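Local coordinates for protein diaminopropionate ammonia-lyase (PDB 4D9I) that uses pyridoxal 5'-phosphate to eliminate ammonia from both L- and D-2,3-diaminopropionate, yielding pyruvate and two ammonium ions, and works as a homodimer, at residues Cys48-Asp51 / Asp52-Asn55; Val186-Asp189 / Thr190-Gly194; Gly239-Gly242 / Tyr243-Val247; Asp246-Pro250 / Gln251-Ser255. One frame throughout, in Å; residues are numbered along the deposited sequence.

Contact 1: Cys48-Asp51 / Asp52-Asn55; sequences CALD and DLAN
Leu50 and Leu53 run alongside each other at a strand-to-helix junction: strand 47-49, an outer strand of the seven-stranded mixed sheet, ends and helix 51-57 begins. Coming off Ala49, the chain makes an inverse gamma turn centred on Leu50, marked by a weak bond from Asp51 N to Ala49 O (3.1 Å). Leu50 itself sits at the N-cap. As an aliphatic residue it has no side-chain acceptor for the first helical N-H groups, and the carboxylate of Asp331, from a loop, takes on that job by binding the backbone N of Asp52 and of Leu53. The carbonyl of Leu50 opens the helical ladder, since Ala54 N donates to Leu50 O at 2.9 Å. With CG anti to its carbonyl carbon (chi1 -54°), the Leu50 side chain meets Leu53 first CB against CB at 4.1 Å, and again further out where Leu50 CD1 lies 4.1 Å from Leu53 CD2. Leu53 also packs on Trp390 of the second subunit, so this small apolar pair borders the dimer interface. Asp51 follows, its OD1 in a salt bridge with Lys61 on the adjacent strand. It stands clear of the acidic group of Asp52, whose OD2 accepts from Asn330 N; Asp51 OD2 and Asp52 OD1 are 6.3 Å apart, and both charges are probably eased by the start of the helix. The next rung of the ladder is Asn55 N to Asp51 O, 3.0 Å long with an N-H...O angle of 163°.

Contact 2: Val186-Asp189 / Thr190-Gly194; sequences VVQD and TAWEG
Gln188 and Trp192 meet across a sharp bend in the loop between strand 185-186 and helix 197-206. The line from Val186 to Asp189 and the line from Thr190 to Trp192 stand 116° apart, and the corner falls between Asp189 and Thr190. Around the corner the backbones form no hydrogen bond with each other; the indole of Trp192 folds back against Val186 and Gln188 instead. Its CG lies between its own backbone N and carbonyl carbon (chi1 53°), which brings the six-membered ring close to Gln188. Contact is made at the ring's edge, close to its plane: Gln188 CG comes within 3.9 Å of Trp192 CH2, and Gln188 CB lies 4.0 Å from Trp192 CZ3. Val186 CG1 approaches the same edge more loosely, 4.5 Å from Trp192 CH2. Beyond its CG the Gln188 chain bends (chi2 -57°), and past the bend OE1 accepts from the backbone N of Thr118. Tyr195 stacks on the indole and bonds through its hydroxyl to Val186 O and Gln188 N. Replacing Trp192 by an alanine would probably leave the Gln188 methylenes without the ring edge they rest on and Tyr195 without its stacking partner. Asp189 has its OD2 bound to a Tris molecule, probably from the crystallisation liquor, and its side chain is about 7 Å from that of Asp120, the inferred proton acceptor for the L-isomer. The greasy indole contact and a carboxylate near that inferred proton acceptor thus lie on different parts of the bend.

Contact 3: Gly239-Gly242 / Tyr243-Val247; sequences GVLG and YLVDV
Tyr243 supplies the aromatic ring here, yet it touches residues 239-242 through CB: Tyr243 CB rests 3.7 Å from Val240 O. The ring's own neighbours lie on other helices. Because CG is anti to the backbone N (chi1 174°), the phenol leaves the helix and packs on Ala210 and Val214 of helix 208-220 and on Gln26 and Ala29 of helix 26-36, while its OH makes a weak hydrogen bond to Asp211 OD1. The contact itself is two turns of helix 235-248, the helix of a beta-alpha-beta crossover between the parallel strands 226-230 and 254-260. Four successive i to i+4 backbone bonds tie the turns together, from Tyr243 N to Gly239 O at 3.2 Å through to Asp246 N to Gly242 O at 3.1 Å. On the sheet-facing side, Val240 and Leu244 run alongside each other, Val240 CG1 to Leu244 CD1 at 3.9 Å. Leu241 and Val245 cross at a slant, with Leu241 CD1 3.8 Å from Val245 CG2. Val245 is tightly placed: Val245 CB is 3.0 Å from Leu241 O, and its chi1 of 125° is not staggered. A glycine here would probably take one neighbour from Leu241 CD1 and open a gap beside Pro250. With backbone polarity spent within the helix, the apolar branches of Val240, Leu241 and Leu244 pack on strand 226-230, and Val245 on Pro250 and Thr20.

Contact 4: Asp246-Pro250 / Gln251-Ser255; sequences DVYSP and QNLHS
Ser249 meets Asn252 where helix 235-248 gives out and the chain turns toward strand 254-260, the closing link of the beta-alpha-beta unit. From Ser249 CB, which lies 3.7 Å from Asn252 OD1, the side chain goes to OG, held between its own backbone N and carbonyl carbon (chi1 88°). Ser249 OG accepts from Asn252 N at 3.1 Å, with an N-H...O angle of 148°. Ser249 OG also sits 2.6 Å from Asn252 OD1 and 2.5 Å from Tyr248 O, and its single proton could go to either acceptor. A weak bond from Asn252 N to Ser249 O closes the turn a second time. Ser249 has positive phi (78°), so it breaks the helix, and the two residues after it return to helical angles; its OG then grips an amide three residues on, much as a serine does at a helix start. Pro250 and Gln251 run alongside each other, the amide oxygen Gln251 OE1 resting 3.4 Å from Pro250 CD. Deeper in, Leu253 CD2 comes to 4.4 Å from Tyr248 CD2, and Val247 CG1 stands 3.5 Å above the centre of the Tyr248 ring. Leu253 goes on to Leu244 and Val227, fixing the connection to the helix and the sheet beneath. With one hydroxyl among three polar partners, Ser249 OG links the helix end to the following turn, while hydrophobic residues anchor its inner side.

Overall arrangement
Contacts 3 and 4 adjoin, their centres about 8 Å apart: they share Asp246 and Val247, and Val245 CG2 packs 3.4 Å from Pro250 CA. Contact 3 is the buried middle of helix 235-248, built from regular backbone bonds and aliphatic branches; contact 4 is its partly exposed end, where side-chain polar groups take over. Contact 1 reaches the same mixed sheet as contact 4, from its outer strand 47-49, the centres of the two being about 22 Å apart, and pairs a buried leucine face with an acidic solvent side. Contact 2 lies across the chain's centre from contact 1, beside the four-stranded parallel sheet, and is a loop whose two arms meet at an aromatic edge. It is the contact that approaches the active site.

Contact 1: Cys48-Asp51 / Asp52-Asn55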
loop_
_atom_site.group_PDB
_atom_site.type_symbol
_atom_site.label_atom_id
_atom_site.label_comp_id
_atom_site.label_asym_id
_atom_site.label_seq_id
_atom_site.Cartn_x
_atom_site.Cartn_y
_atom_site.Cartn_z
ATOM N N CYS B 48 -4.785 -2.331 16.115
ATOM C CA CYS B 48 -3.427 -2.060 15.628
ATOM C C CYS B 48 -2.980 -0.662 16.041
ATOM O O CYS B 48 -3.744 0.298 15.911
ATOM C CB CYS B 48 -3.363 -2.218 14.109
ATOM S SG CYS B 48 -4.069 -3.759 13.478
ATOM N N ALA B 49 -1.754 -0.546 16.535
ATOM C CA ALA B 49 -1.225 0.739 16.927
ATOM C C ALA B 49 -0.464 1.357 15.754
ATOM O O ALA B 49 0.594 0.872 15.367
ATOM C CB ALA B 49 -0.332 0.604 18.160
ATOM N N LEU B 50 -1.006 2.423 15.180
ATOM C CA LEU B 50 -0.316 3.048 14.074
ATOM C C LEU B 50 0.542 4.177 14.656
ATOM O O LEU B 50 0.254 5.340 14.457
ATOM C CB LEU B 50 -1.297 3.529 12.989
ATOM C CG LEU B 50 -2.280 2.495 12.427
ATOM C CD1 LEU B 50 -3.151 3.149 11.359
ATOM C CD2 LEU B 50 -1.593 1.252 11.842
ATOM N N ASP B 51 1.572 3.795 15.406
ATOM C CA ASP B 51 2.442 4.752 16.115
ATOM C C ASP B 51 3.141 5.761 15.200
ATOM O O ASP B 51 3.219 6.965 15.516
ATOM C CB ASP B 51 3.506 4.030 16.948
ATOM C CG ASP B 51 2.937 3.329 18.184
ATOM O OD1 ASP B 51 1.726 3.444 18.524
ATOM O OD2 ASP B 51 3.734 2.645 18.845
ATOM N N ASP B 52 3.708 5.270 14.101
ATOM C CA ASP B 52 4.476 6.152 13.236
ATOM C C ASP B 52 3.555 7.130 12.501
ATOM O O ASP B 52 3.907 8.314 12.330
ATOM C CB ASP B 52 5.379 5.353 12.281
ATOM C CG ASP B 52 6.488 4.637 13.022
ATOM O OD1 ASP B 52 6.913 5.161 14.062
ATOM O OD2 ASP B 52 6.933 3.555 12.607
ATOM N N LEU B 53 2.363 6.663 12.132
ATOM C CA LEU B 53 1.351 7.548 11.533
ATOM C C LEU B 53 0.870 8.593 12.563
ATOM O O LEU B 53 0.638 9.776 12.221
ATOM C CB LEU B 53 0.164 6.737 10.945
ATOM C CG LEU B 53 -0.789 7.497 9.997
ATOM C CD1 LEU B 53 -0.121 7.706 8.630
ATOM C CD2 LEU B 53 -2.153 6.828 9.829
ATOM N N ALA B 54 0.746 8.169 13.827
ATOM C CA ALA B 54 0.337 9.095 14.882
ATOM C C ALA B 54 1.383 10.208 15.075
ATOM O O ALA B 54 1.035 11.384 15.211
ATOM C CB ALA B 54 0.084 8.348 16.188
ATOM N N ASN B 55 2.661 9.835 15.062
ATOM C CA ASN B 55 3.751 10.818 15.105
ATOM C C ASN B 55 3.689 11.795 13.911
ATOM O O ASN B 55 3.717 13.009 14.095
ATOM C CB ASN B 55 5.091 10.085 15.159
ATOM C CG ASN B 55 6.281 11.023 15.205
ATOM O OD1 ASN B 55 6.388 11.868 16.080
ATOM N ND2 ASN B 55 7.198 10.862 14.262
#

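Contact 2: Val186-Asp189 / Thr190-Gly194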
loop_
_atom_site.group_PDB
_atom_site.type_symbol
_atom_site.label_atom_id
_atom_site.label_comp_id
_atom_site.label_asym_id
_atom_site.label_seq_id
_atom_site.Cartn_x
_atom_site.Cartn_y
_atom_site.Cartn_z
ATOM N N VAL B 186 -38.252 -10.721 8.445
ATOM C CA VAL B 186 -37.397 -9.612 8.014
ATOM C C VAL B 186 -36.317 -9.307 9.056
ATOM O O VAL B 186 -36.634 -9.055 10.228
ATOM C CB VAL B 186 -38.228 -8.332 7.793
ATOM C CG1 VAL B 186 -37.333 -7.147 7.471
ATOM C CG2 VAL B 186 -39.250 -8.542 6.687
ATOM N N VAL B 187 -35.049 -9.326 8.625
ATOM C CA VAL B 187 -33.929 -8.940 9.493
ATOM C C VAL B 187 -33.160 -7.774 8.859
ATOM O O VAL B 187 -32.319 -7.982 7.981
ATOM C CB VAL B 187 -32.996 -10.146 9.797
ATOM C CG1 VAL B 187 -31.864 -9.742 10.739
ATOM C CG2 VAL B 187 -33.809 -11.305 10.385
ATOM N N GLN B 188 -33.486 -6.548 9.276
ATOM C CA GLN B 188 -32.791 -5.335 8.790
ATOM C C GLN B 188 -32.055 -4.663 9.921
ATOM O O GLN B 188 -32.516 -4.679 11.061
ATOM C CB GLN B 188 -33.759 -4.296 8.203
ATOM C CG GLN B 188 -34.385 -4.651 6.868
ATOM C CD GLN B 188 -33.378 -4.932 5.757
ATOM O OE1 GLN B 188 -33.591 -5.829 4.953
ATOM N NE2 GLN B 188 -32.296 -4.167 5.702
ATOM N N ASP B 189 -30.940 -4.013 9.584
ATOM C CA ASP B 189 -30.113 -3.340 10.580
ATOM C C ASP B 189 -30.503 -1.886 10.813
ATOM O O ASP B 189 -29.711 -1.084 11.268
ATOM C CB ASP B 189 -28.625 -3.470 10.219
ATOM C CG ASP B 189 -28.287 -2.914 8.822
ATOM O OD1 ASP B 189 -29.165 -2.885 7.918
ATOM O OD2 ASP B 189 -27.099 -2.565 8.630
ATOM N N THR B 190 -31.736 -1.539 10.502
ATOM C CA THR B 190 -32.251 -0.245 10.868
ATOM C C THR B 190 -33.639 -0.444 11.475
ATOM O O THR B 190 -34.211 -1.524 11.361
ATOM C CB THR B 190 -32.288 0.710 9.669
ATOM O OG1 THR B 190 -32.386 2.063 10.146
ATOM C CG2 THR B 190 -33.451 0.374 8.724
ATOM N N ALA B 191 -34.157 0.598 12.119
ATOM C CA ALA B 191 -35.456 0.545 12.769
ATOM C C ALA B 191 -36.439 1.470 12.063
ATOM O O ALA B 191 -36.033 2.389 11.367
ATOM C CB ALA B 191 -35.322 0.930 14.232
ATOM N N TRP B 192 -37.728 1.183 12.231
ATOM C CA TRP B 192 -38.807 2.111 11.904
ATOM C C TRP B 192 -39.960 1.811 12.827
ATOM O O TRP B 192 -39.839 0.948 13.707
ATOM C CB TRP B 192 -39.210 1.998 10.436
ATOM C CG TRP B 192 -39.544 0.596 9.966
ATOM C CD1 TRP B 192 -40.798 -0.015 9.942
ATOM C CD2 TRP B 192 -38.612 -0.418 9.416
ATOM N NE1 TRP B 192 -40.708 -1.292 9.441
ATOM C CE2 TRP B 192 -39.430 -1.596 9.104
ATOM C CE3 TRP B 192 -37.233 -0.461 9.164
ATOM C CZ2 TRP B 192 -38.880 -2.754 8.573
ATOM C CZ3 TRP B 192 -36.687 -1.634 8.627
ATOM C CH2 TRP B 192 -37.494 -2.755 8.338
ATOM N N GLU B 193 -41.084 2.506 12.657
ATOM C CA GLU B 193 -42.238 2.276 13.523
ATOM C C GLU B 193 -42.767 0.875 13.318
ATOM O O GLU B 193 -43.068 0.466 12.190
ATOM C CB GLU B 193 -43.341 3.306 13.279
ATOM C CG GLU B 193 -43.084 4.632 13.973
ATOM C CD GLU B 193 -44.307 5.524 14.027
ATOM O OE1 GLU B 193 -45.454 5.018 14.026
ATOM O OE2 GLU B 193 -44.113 6.754 14.087
ATOM N N GLY B 194 -42.868 0.134 14.415
ATOM C CA GLY B 194 -43.333 -1.243 14.360
ATOM C C GLY B 194 -42.203 -2.252 14.234
ATOM O O GLY B 194 -42.440 -3.465 14.309
#

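Contact 3: Gly239-Gly242 / Tyr243-Val247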
loop_
_atom_site.group_PDB
_atom_site.type_symbol
_atom_site.label_atom_id
_atom_site.label_comp_id
_atom_site.label_asym_id
_atom_site.label_seq_id
_atom_site.Cartn_x
_atom_site.Cartn_y
_atom_site.Cartn_z
ATOM N N GLY B 239 -24.629 1.847 18.520
ATOM C CA GLY B 239 -24.294 0.714 19.386
ATOM C C GLY B 239 -22.933 0.876 20.047
ATOM O O GLY B 239 -22.784 0.679 21.262
ATOM N N VAL B 240 -21.946 1.252 19.240
ATOM C CA VAL B 240 -20.575 1.386 19.714
ATOM C C VAL B 240 -20.372 2.634 20.606
ATOM O O VAL B 240 -19.742 2.532 21.654
ATOM C CB VAL B 240 -19.616 1.345 18.513
ATOM C CG1 VAL B 240 -18.190 1.753 18.887
ATOM C CG2 VAL B 240 -19.625 -0.068 17.910
ATOM N N LEU B 241 -20.906 3.787 20.197
ATOM C CA LEU B 241 -20.776 5.002 21.013
ATOM C C LEU B 241 -21.545 4.817 22.316
ATOM O O LEU B 241 -21.127 5.297 23.379
ATOM C CB LEU B 241 -21.202 6.274 20.251
ATOM C CG LEU B 241 -21.027 7.601 21.012
ATOM C CD1 LEU B 241 -19.562 7.973 21.270
ATOM C CD2 LEU B 241 -21.757 8.766 20.355
ATOM N N GLY B 242 -22.645 4.076 22.249
ATOM C CA GLY B 242 -23.432 3.800 23.458
ATOM C C GLY B 242 -22.589 3.064 24.486
ATOM O O GLY B 242 -22.553 3.456 25.657
ATOM N N TYR B 243 -21.884 2.023 24.032
ATOM C CA TYR B 243 -21.002 1.241 24.907
ATOM C C TYR B 243 -19.854 2.102 25.438
ATOM O O TYR B 243 -19.613 2.122 26.637
ATOM C CB TYR B 243 -20.430 0.010 24.205
ATOM C CG TYR B 243 -19.395 -0.744 25.044
ATOM C CD1 TYR B 243 -18.036 -0.419 25.001
ATOM C CD2 TYR B 243 -19.786 -1.759 25.909
ATOM C CE1 TYR B 243 -17.104 -1.096 25.785
ATOM C CE2 TYR B 243 -18.859 -2.446 26.683
ATOM C CZ TYR B 243 -17.523 -2.111 26.615
ATOM O OH TYR B 243 -16.636 -2.817 27.400
ATOM N N LEU B 244 -19.151 2.788 24.534
ATOM C CA LEU B 244 -17.950 3.555 24.883
ATOM C C LEU B 244 -18.247 4.663 25.894
ATOM O O LEU B 244 -17.485 4.891 26.843
ATOM C CB LEU B 244 -17.328 4.168 23.628
ATOM C CG LEU B 244 -16.629 3.216 22.653
ATOM C CD1 LEU B 244 -16.122 3.950 21.420
ATOM C CD2 LEU B 244 -15.492 2.458 23.332
ATOM N N VAL B 245 -19.373 5.327 25.673
ATOM C CA VAL B 245 -19.777 6.479 26.455
ATOM C C VAL B 245 -20.272 5.993 27.819
ATOM O O VAL B 245 -20.168 6.708 28.809
ATOM C CB VAL B 245 -20.784 7.305 25.619
ATOM C CG1 VAL B 245 -22.101 7.563 26.315
ATOM C CG2 VAL B 245 -20.126 8.524 24.998
ATOM N N ASP B 246 -20.741 4.745 27.874
ATOM C CA ASP B 246 -21.020 4.099 29.157
ATOM C C ASP B 246 -19.736 3.821 29.942
ATOM O O ASP B 246 -19.714 3.991 31.161
ATOM C CB ASP B 246 -21.836 2.806 28.977
ATOM C CG ASP B 246 -22.373 2.261 30.296
ATOM O OD1 ASP B 246 -22.978 3.027 31.078
ATOM O OD2 ASP B 246 -22.196 1.051 30.552
ATOM N N VAL B 247 -18.689 3.389 29.238
ATOM C CA VAL B 247 -17.370 3.130 29.816
ATOM C C VAL B 247 -16.647 4.427 30.184
ATOM O O VAL B 247 -16.096 4.536 31.280
ATOM C CB VAL B 247 -16.476 2.330 28.833
ATOM C CG1 VAL B 247 -15.025 2.270 29.305
ATOM C CG2 VAL B 247 -17.024 0.923 28.624
#

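Contact 4: Asp246-Pro250 / Gln251-Ser255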
loop_
_atom_site.group_PDB
_atom_site.type_symbol
_atom_site.label_atom_id
_atom_site.label_comp_id
_atom_site.label_asym_id
_atom_site.label_seq_id
_atom_site.Cartn_x
_atom_site.Cartn_y
_atom_site.Cartn_z
ATOM N N ASP B 246 -20.741 4.745 27.874
ATOM C CA ASP B 246 -21.020 4.099 29.157
ATOM C C ASP B 246 -19.736 3.821 29.942
ATOM O O ASP B 246 -19.714 3.991 31.161
ATOM C CB ASP B 246 -21.836 2.806 28.977
ATOM C CG ASP B 246 -22.373 2.261 30.296
ATOM O OD1 ASP B 246 -22.978 3.027 31.078
ATOM O OD2 ASP B 246 -22.196 1.051 30.552
ATOM N N VAL B 247 -18.689 3.389 29.238
ATOM C CA VAL B 247 -17.370 3.130 29.816
ATOM C C VAL B 247 -16.647 4.427 30.184
ATOM O O VAL B 247 -16.096 4.536 31.280
ATOM C CB VAL B 247 -16.476 2.330 28.833
ATOM C CG1 VAL B 247 -15.025 2.270 29.305
ATOM C CG2 VAL B 247 -17.024 0.923 28.624
ATOM N N TYR B 248 -16.670 5.412 29.283
ATOM C CA TYR B 248 -15.796 6.582 29.397
ATOM C C TYR B 248 -16.429 7.918 29.775
ATOM O O TYR B 248 -15.702 8.882 30.083
ATOM C CB TYR B 248 -15.001 6.759 28.100
ATOM C CG TYR B 248 -14.022 5.654 27.810
ATOM C CD1 TYR B 248 -12.923 5.439 28.640
ATOM C CD2 TYR B 248 -14.187 4.825 26.690
ATOM C CE1 TYR B 248 -12.014 4.433 28.364
ATOM C CE2 TYR B 248 -13.280 3.818 26.402
ATOM C CZ TYR B 248 -12.198 3.631 27.241
ATOM O OH TYR B 248 -11.302 2.634 26.962
ATOM N N SER B 249 -17.760 7.978 29.782
ATOM C CA SER B 249 -18.519 9.224 29.941
ATOM C C SER B 249 -18.541 9.994 28.628
ATOM O O SER B 249 -17.522 10.097 27.939
ATOM C CB SER B 249 -17.986 10.118 31.078
ATOM O OG SER B 249 -16.965 10.982 30.581
ATOM N N PRO B 250 -19.714 10.529 28.261
ATOM C CA PRO B 250 -19.819 11.260 26.990
ATOM C C PRO B 250 -19.064 12.606 27.000
ATOM O O PRO B 250 -18.670 13.090 25.937
ATOM C CB PRO B 250 -21.333 11.450 26.815
ATOM C CG PRO B 250 -21.896 11.351 28.207
ATOM C CD PRO B 250 -21.020 10.374 28.933
ATOM N N GLN B 251 -18.869 13.191 28.186
ATOM C CA GLN B 251 -18.079 14.415 28.338
ATOM C C GLN B 251 -16.597 14.171 28.052
ATOM O O GLN B 251 -15.953 15.015 27.452
ATOM C CB GLN B 251 -18.263 15.063 29.733
ATOM C CG GLN B 251 -19.679 15.539 30.050
ATOM C CD GLN B 251 -20.634 14.411 30.433
ATOM O OE1 GLN B 251 -20.250 13.241 30.505
ATOM N NE2 GLN B 251 -21.889 14.755 30.650
ATOM N N ASN B 252 -16.057 13.012 28.441
ATOM C CA ASN B 252 -14.612 12.745 28.233
ATOM C C ASN B 252 -14.257 11.979 26.969
ATOM O O ASN B 252 -13.128 11.501 26.810
ATOM C CB ASN B 252 -13.979 12.031 29.423
ATOM C CG ASN B 252 -14.334 12.662 30.729
ATOM O OD1 ASN B 252 -14.815 11.981 31.634
ATOM N ND2 ASN B 252 -14.130 13.968 30.838
ATOM N N LEU B 253 -15.212 11.861 26.065
ATOM C CA LEU B 253 -14.921 11.210 24.804
ATOM C C LEU B 253 -15.316 12.102 23.639
ATOM O O LEU B 253 -16.489 12.449 23.459
ATOM C CB LEU B 253 -15.577 9.825 24.724
ATOM C CG LEU B 253 -15.274 8.929 23.511
ATOM C CD1 LEU B 253 -13.777 8.777 23.216
ATOM C CD2 LEU B 253 -15.926 7.566 23.701
ATOM N N HIS B 254 -14.321 12.483 22.854
ATOM C CA HIS B 254 -14.574 13.341 21.714
ATOM C C HIS B 254 -14.911 12.470 20.537
ATOM O O HIS B 254 -14.030 11.946 19.866
ATOM C CB HIS B 254 -13.384 14.255 21.430
ATOM C CG HIS B 254 -13.677 15.319 20.401
ATOM N ND1 HIS B 254 -13.446 16.617 20.625
ATOM C CD2 HIS B 254 -14.216 15.229 19.110
ATOM C CE1 HIS B 254 -13.804 17.331 19.541
ATOM N NE2 HIS B 254 -14.292 16.483 18.622
ATOM N N SER B 255 -16.206 12.277 20.316
ATOM C CA SER B 255 -16.664 11.371 19.283
ATOM C C SER B 255 -17.018 12.139 18.030
ATOM O O SER B 255 -17.703 13.163 18.082
ATOM C CB SER B 255 -17.880 10.557 19.765
ATOM O OG SER B 255 -18.916 11.414 20.198
#